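Local coordinates for GTPase-activating protein GYP1 (PDB 1FKM) that stimulates GTP hydrolysis by the Ypt/Rab GTPases YPT1 and YPT7 through catalytic fingers supplied in trans, acting as their negative regulator at Golgi and vacuole, at residues Phe245-Gly248 with Thr249-Met253; Lys361-Thr364 with Glu365-Glu369. All blocks are in the same frame, centred on the assembly; numbering follows the deposited sequence.

Following the chain of this all-helical Ypt/Rab-GAP domain, interaction 1 (245-253) comes first and forms the first turn of helix 247-261; interaction 2 (361-369) follows in series and forms the first turn of helix 365-382. Each closes nothing longer than a helical turn, and they neither nest nor cross. Their centres lie about 9 Å apart, and direct contacts join them. Arg252 NE and Glu365 OE1 make a salt bridge at 2.9 Å. The rings of Phe245 and Trp363, each just before an N-cap, meet, and Phe245 CE1 lies 3.6 Å from Trp363 CZ3. Ile368, in the conformer given, packs on Thr249 and Met253. The two helix starts are thus joined by a charge pair, a ring contact and apolar packing.

Interaction 1. Residues Phe245-Gly248 with Thr249-Met253; sequences FQMG and TVIRM
Phe245 sets its side chain across those of Thr249 and Met253 at the start of helix 247-261, and its CB also meets Val250. Its CG is anti to the carbonyl carbon (chi1 -62°), which sets the ring beside the Thr249 methyl and the Met253 selenium. The selenium of Met253, deposited as selenomethionine, sits 4.1 Å from the ring centroid, an oblique Met-aromatic contact in which SE is nearly equidistant from CD2 and CE2. Thr249 brings its methyl rather than its hydroxyl to the ring, with CG2 3.8 Å from CD1 of Phe245. Phe245 CB packs on Val250 CG2 at 4.0 Å, joining the residue before the N-cap to the fourth of the helix in a hydrophobic staple. Around the turn, the selenium of Met247 approaches Ile251 CD1, and the Met247 chain continues onto Thr138 and Glu142 of helix 133-145.

Backbone bonds set the turn. Gln246, the N-cap, offers its O to Val250 N at 3.0 Å, while Thr249 N makes only a weak, strongly bent second bond to the same oxygen. Ile251 N to Met247 O is almost straight, at 168°, and Arg252 N to Gly248 O continues the series.

Water supplies the remaining polar link. It accepts from Gln246 N at 2.9 Å and lies 2.7 Å from Thr249 OG1, at the edge of the Phe245 ring and in its plane. The bridge spans the same two positions that the side-chain-to-backbone bond of a capping box would join directly.

Chemically, the threonine is divided between two surroundings: its methyl joins the apolar contacts around Phe245, and its hydroxyl holds the water that satisfies the N-cap amide, so polar capping and hydrophobic burial act together on one turn.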
loop_
_atom_site.group_PDB
_atom_site.type_symbol
_atom_site.label_atom_id
_atom_site.label_comp_id
_atom_site.label_asym_id
_atom_site.label_seq_id
_atom_site.Cartn_x
_atom_site.Cartn_y
_atom_site.Cartn_z
ATOM N N PHE A 245 -10.541 4.483 -2.190
ATOM C CA PHE A 245 -10.297 5.692 -1.405
ATOM C C PHE A 245 -9.376 6.668 -2.122
ATOM O O PHE A 245 -8.715 6.308 -3.096
ATOM C CB PHE A 245 -9.627 5.344 -0.066
ATOM C CG PHE A 245 -10.446 4.466 0.830
ATOM C CD1 PHE A 245 -11.511 4.993 1.553
ATOM C CD2 PHE A 245 -10.132 3.123 0.983
ATOM C CE1 PHE A 245 -12.258 4.192 2.422
ATOM C CE2 PHE A 245 -10.866 2.314 1.847
ATOM C CZ PHE A 245 -11.933 2.852 2.570
ATOM N N GLN A 246 -9.336 7.902 -1.622
ATOM C CA GLN A 246 -8.455 8.928 -2.165
ATOM C C GLN A 246 -7.060 8.570 -1.641
ATOM O O GLN A 246 -6.943 7.967 -0.577
ATOM C CB GLN A 246 -8.851 10.310 -1.636
ATOM C CG GLN A 246 -10.233 10.776 -2.074
ATOM C CD GLN A 246 -10.357 10.853 -3.578
ATOM O OE1 GLN A 246 -9.568 11.526 -4.242
ATOM N NE2 GLN A 246 -11.347 10.160 -4.128
HETATM N N MSE A 247 -6.012 8.940 -2.370
HETATM C CA MSE A 247 -4.648 8.623 -1.934
HETATM C C MSE A 247 -4.302 9.106 -0.529
HETATM O O MSE A 247 -3.580 8.430 0.196
HETATM C CB MSE A 247 -3.622 9.177 -2.926
HETATM C CG MSE A 247 -2.991 8.101 -3.786
HETATM SE SE MSE A 247 -1.812 6.907 -2.795
HETATM C CE MSE A 247 -0.314 6.934 -4.022
ATOM N N GLY A 248 -4.794 10.279 -0.148
ATOM C CA GLY A 248 -4.510 10.778 1.187
ATOM C C GLY A 248 -5.050 9.822 2.235
ATOM O O GLY A 248 -4.429 9.584 3.278
ATOM N N THR A 249 -6.219 9.257 1.960
ATOM C CA THR A 249 -6.829 8.314 2.889
ATOM C C THR A 249 -6.036 7.015 2.897
ATOM O O THR A 249 -5.843 6.403 3.948
ATOM C CB THR A 249 -8.278 8.004 2.492
ATOM O OG1 THR A 249 -9.030 9.220 2.481
ATOM C CG2 THR A 249 -8.904 7.020 3.474
ATOM N N VAL A 250 -5.582 6.593 1.723
ATOM C CA VAL A 250 -4.801 5.361 1.612
ATOM C C VAL A 250 -3.505 5.491 2.422
ATOM O O VAL A 250 -3.147 4.592 3.180
ATOM C CB VAL A 250 -4.458 5.053 0.132
ATOM C CG1 VAL A 250 -3.456 3.906 0.049
ATOM C CG2 VAL A 250 -5.734 4.686 -0.631
ATOM N N ILE A 251 -2.815 6.620 2.266
ATOM C CA ILE A 251 -1.571 6.859 2.995
ATOM C C ILE A 251 -1.786 6.752 4.503
ATOM O O ILE A 251 -1.022 6.085 5.205
ATOM C CB ILE A 251 -0.982 8.257 2.657
ATOM C CG1 ILE A 251 -0.668 8.345 1.160
ATOM C CG2 ILE A 251 0.276 8.512 3.476
ATOM C CD1 ILE A 251 0.266 7.270 0.670
ATOM N N ARG A 252 -2.831 7.403 4.999
ATOM C CA ARG A 252 -3.136 7.364 6.424
ATOM C C ARG A 252 -3.445 5.941 6.878
ATOM O O ARG A 252 -3.011 5.516 7.947
ATOM C CB ARG A 252 -4.315 8.286 6.741
ATOM C CG ARG A 252 -4.842 8.149 8.163
ATOM C CD ARG A 252 -3.800 8.492 9.224
ATOM N NE ARG A 252 -4.358 8.268 10.556
ATOM C CZ ARG A 252 -4.465 7.076 11.131
ATOM N NH1 ARG A 252 -4.034 5.989 10.500
ATOM N NH2 ARG A 252 -5.043 6.963 12.318
HETATM N N MSE A 253 -4.195 5.208 6.070
HETATM C CA MSE A 253 -4.530 3.820 6.393
HETATM C C MSE A 253 -3.268 2.983 6.540
HETATM O O MSE A 253 -3.167 2.132 7.434
HETATM C CB MSE A 253 -5.368 3.190 5.281
HETATM C CG MSE A 253 -6.762 3.731 5.134
HETATM SE SE MSE A 253 -7.638 2.855 3.651
HETATM C CE MSE A 253 -7.566 1.038 4.310
HETATM O O HOH W 1 -11.002 8.537 0.718
#

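Interaction 2. Residues Lys361-Thr364 with Glu365-Glu369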
loop_
_atom_site.group_PDB
_atom_site.type_symbol
_atom_site.label_atom_id
_atom_site.label_comp_id
_atom_site.label_asym_id
_atom_site.label_seq_id
_atom_site.Cartn_x
_atom_site.Cartn_y
_atom_site.Cartn_z
ATOM N N LYS A 361 -15.126 9.914 -1.070
ATOM C CA LYS A 361 -14.430 11.096 -1.561
ATOM C C LYS A 361 -14.105 12.127 -0.484
ATOM O O LYS A 361 -13.006 12.688 -0.463
ATOM C CB LYS A 361 -15.262 11.751 -2.664
ATOM C CG LYS A 361 -14.586 12.914 -3.362
ATOM C CD LYS A 361 -15.376 13.357 -4.589
ATOM C CE LYS A 361 -15.349 12.303 -5.698
ATOM N NZ LYS A 361 -16.006 11.017 -5.323
ATOM N N ASP A 362 -15.053 12.368 0.414
ATOM C CA ASP A 362 -14.854 13.354 1.466
ATOM C C ASP A 362 -14.532 12.780 2.838
ATOM O O ASP A 362 -14.680 13.468 3.845
ATOM C CB ASP A 362 -16.082 14.264 1.568
ATOM C CG ASP A 362 -16.326 15.056 0.297
ATOM O OD1 ASP A 362 -15.381 15.718 -0.182
ATOM O OD2 ASP A 362 -17.461 15.023 -0.221
ATOM N N TRP A 363 -14.095 11.525 2.888
ATOM C CA TRP A 363 -13.753 10.918 4.169
ATOM C C TRP A 363 -12.615 11.690 4.824
ATOM O O TRP A 363 -11.690 12.153 4.149
ATOM C CB TRP A 363 -13.343 9.453 3.984
ATOM C CG TRP A 363 -14.477 8.478 4.130
ATOM C CD1 TRP A 363 -15.775 8.666 3.755
ATOM C CD2 TRP A 363 -14.400 7.150 4.662
ATOM N NE1 TRP A 363 -16.513 7.537 4.018
ATOM C CE2 TRP A 363 -15.694 6.590 4.575
ATOM C CE3 TRP A 363 -13.361 6.377 5.204
ATOM C CZ2 TRP A 363 -15.982 5.291 5.007
ATOM C CZ3 TRP A 363 -13.646 5.084 5.635
ATOM C CH2 TRP A 363 -14.950 4.555 5.533
ATOM N N THR A 364 -12.697 11.833 6.142
ATOM C CA THR A 364 -11.678 12.544 6.902
ATOM C C THR A 364 -10.911 11.581 7.798
ATOM O O THR A 364 -11.153 10.372 7.788
ATOM C CB THR A 364 -12.299 13.624 7.804
ATOM O OG1 THR A 364 -13.216 13.008 8.717
ATOM C CG2 THR A 364 -13.032 14.661 6.973
ATOM N N GLU A 365 -9.989 12.140 8.576
ATOM C CA GLU A 365 -9.182 11.371 9.511
ATOM C C GLU A 365 -10.098 10.621 10.469
ATOM O O GLU A 365 -9.832 9.472 10.834
ATOM C CB GLU A 365 -8.268 12.319 10.295
ATOM C CG GLU A 365 -7.609 11.717 11.529
ATOM C CD GLU A 365 -6.717 10.537 11.206
ATOM O OE1 GLU A 365 -5.905 10.644 10.265
ATOM O OE2 GLU A 365 -6.821 9.503 11.902
ATOM N N THR A 366 -11.185 11.274 10.868
ATOM C CA THR A 366 -12.140 10.676 11.795
ATOM C C THR A 366 -12.806 9.433 11.212
ATOM O O THR A 366 -12.963 8.418 11.894
ATOM C CB THR A 366 -13.238 11.684 12.180
ATOM O OG1 THR A 366 -12.632 12.897 12.642
ATOM C CG2 THR A 366 -14.115 11.117 13.282
ATOM N N ASP A 367 -13.202 9.525 9.949
ATOM C CA ASP A 367 -13.858 8.418 9.259
ATOM C C ASP A 367 -12.943 7.200 9.118
ATOM O O ASP A 367 -13.361 6.066 9.363
ATOM C CB ASP A 367 -14.307 8.872 7.866
ATOM C CG ASP A 367 -15.261 10.059 7.913
ATOM O OD1 ASP A 367 -16.128 10.100 8.810
ATOM O OD2 ASP A 367 -15.146 10.948 7.043
ATOM N N ILE A 368 -11.697 7.450 8.730
ATOM C CA ILE A 368 -10.707 6.393 8.534
ATOM C C ILE A 368 -10.323 5.746 9.860
ATOM O O ILE A 368 -10.216 4.523 9.966
ATOM C CB ILE A 368 -9.421 6.957 7.899
ATOM C CG1 ILE A 368 -9.775 7.847 6.710
ATOM C CG2 ILE A 368 -8.516 5.822 7.456
ATOM C CD1 ILE A 368 -8.624 8.691 6.229
ATOM N N GLU A 369 -10.121 6.584 10.869
ATOM C CA GLU A 369 -9.719 6.122 12.198
ATOM C C GLU A 369 -10.819 5.242 12.795
ATOM O O GLU A 369 -10.539 4.254 13.481
ATOM C CB GLU A 369 -9.444 7.335 13.096
ATOM C CG GLU A 369 -8.738 7.041 14.411
ATOM C CD GLU A 369 -9.629 6.343 15.420
ATOM O OE1 GLU A 369 -10.829 6.683 15.489
ATOM O OE2 GLU A 369 -9.129 5.467 16.157
#
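The Trp363 indole carries Asp367 CB over one face, 3.5 Å above the plane and offset toward the rim. This is a CH-pi contact: Asp367 CB lies 4.0 Å from the centroid of the five-membered ring and 3.6 Å from Trp363 CD2. At the six-membered ring, CE3 approaches Ile368, and the same ring also meets Phe245. The Asp367 carboxylate is tilted, its plane 55° from that of the indole.

Asp367 CG is anti to its carbonyl carbon (chi1 -59°), which swings the carboxylate back to the start of the helix. There OD2 accepts from Thr364 N at 2.8 Å, on its anti side and 32° out of the carboxylate plane. Thr364 OG1 gives the same oxygen a second, weak bond at 3.3 Å. Ile368 N to Thr364 O, at 3.1 Å, closes the first helical turn.

Replacing Trp363 by an alanine would probably leave Asp367 CB without its aromatic cover and take from Phe245 one of the rings it meets, opening a gap between the two helix starts.

Thr364 N-caps helix 365-382, and its amide bonded to the carboxylate three residues on is one half of a capping box. Trp363 and Ile368 occupy the positions of a hydrophobic staple, with Trp363 CE3 near Ile368 CG1 in the conformer given, a pairing characteristic of helix N termini.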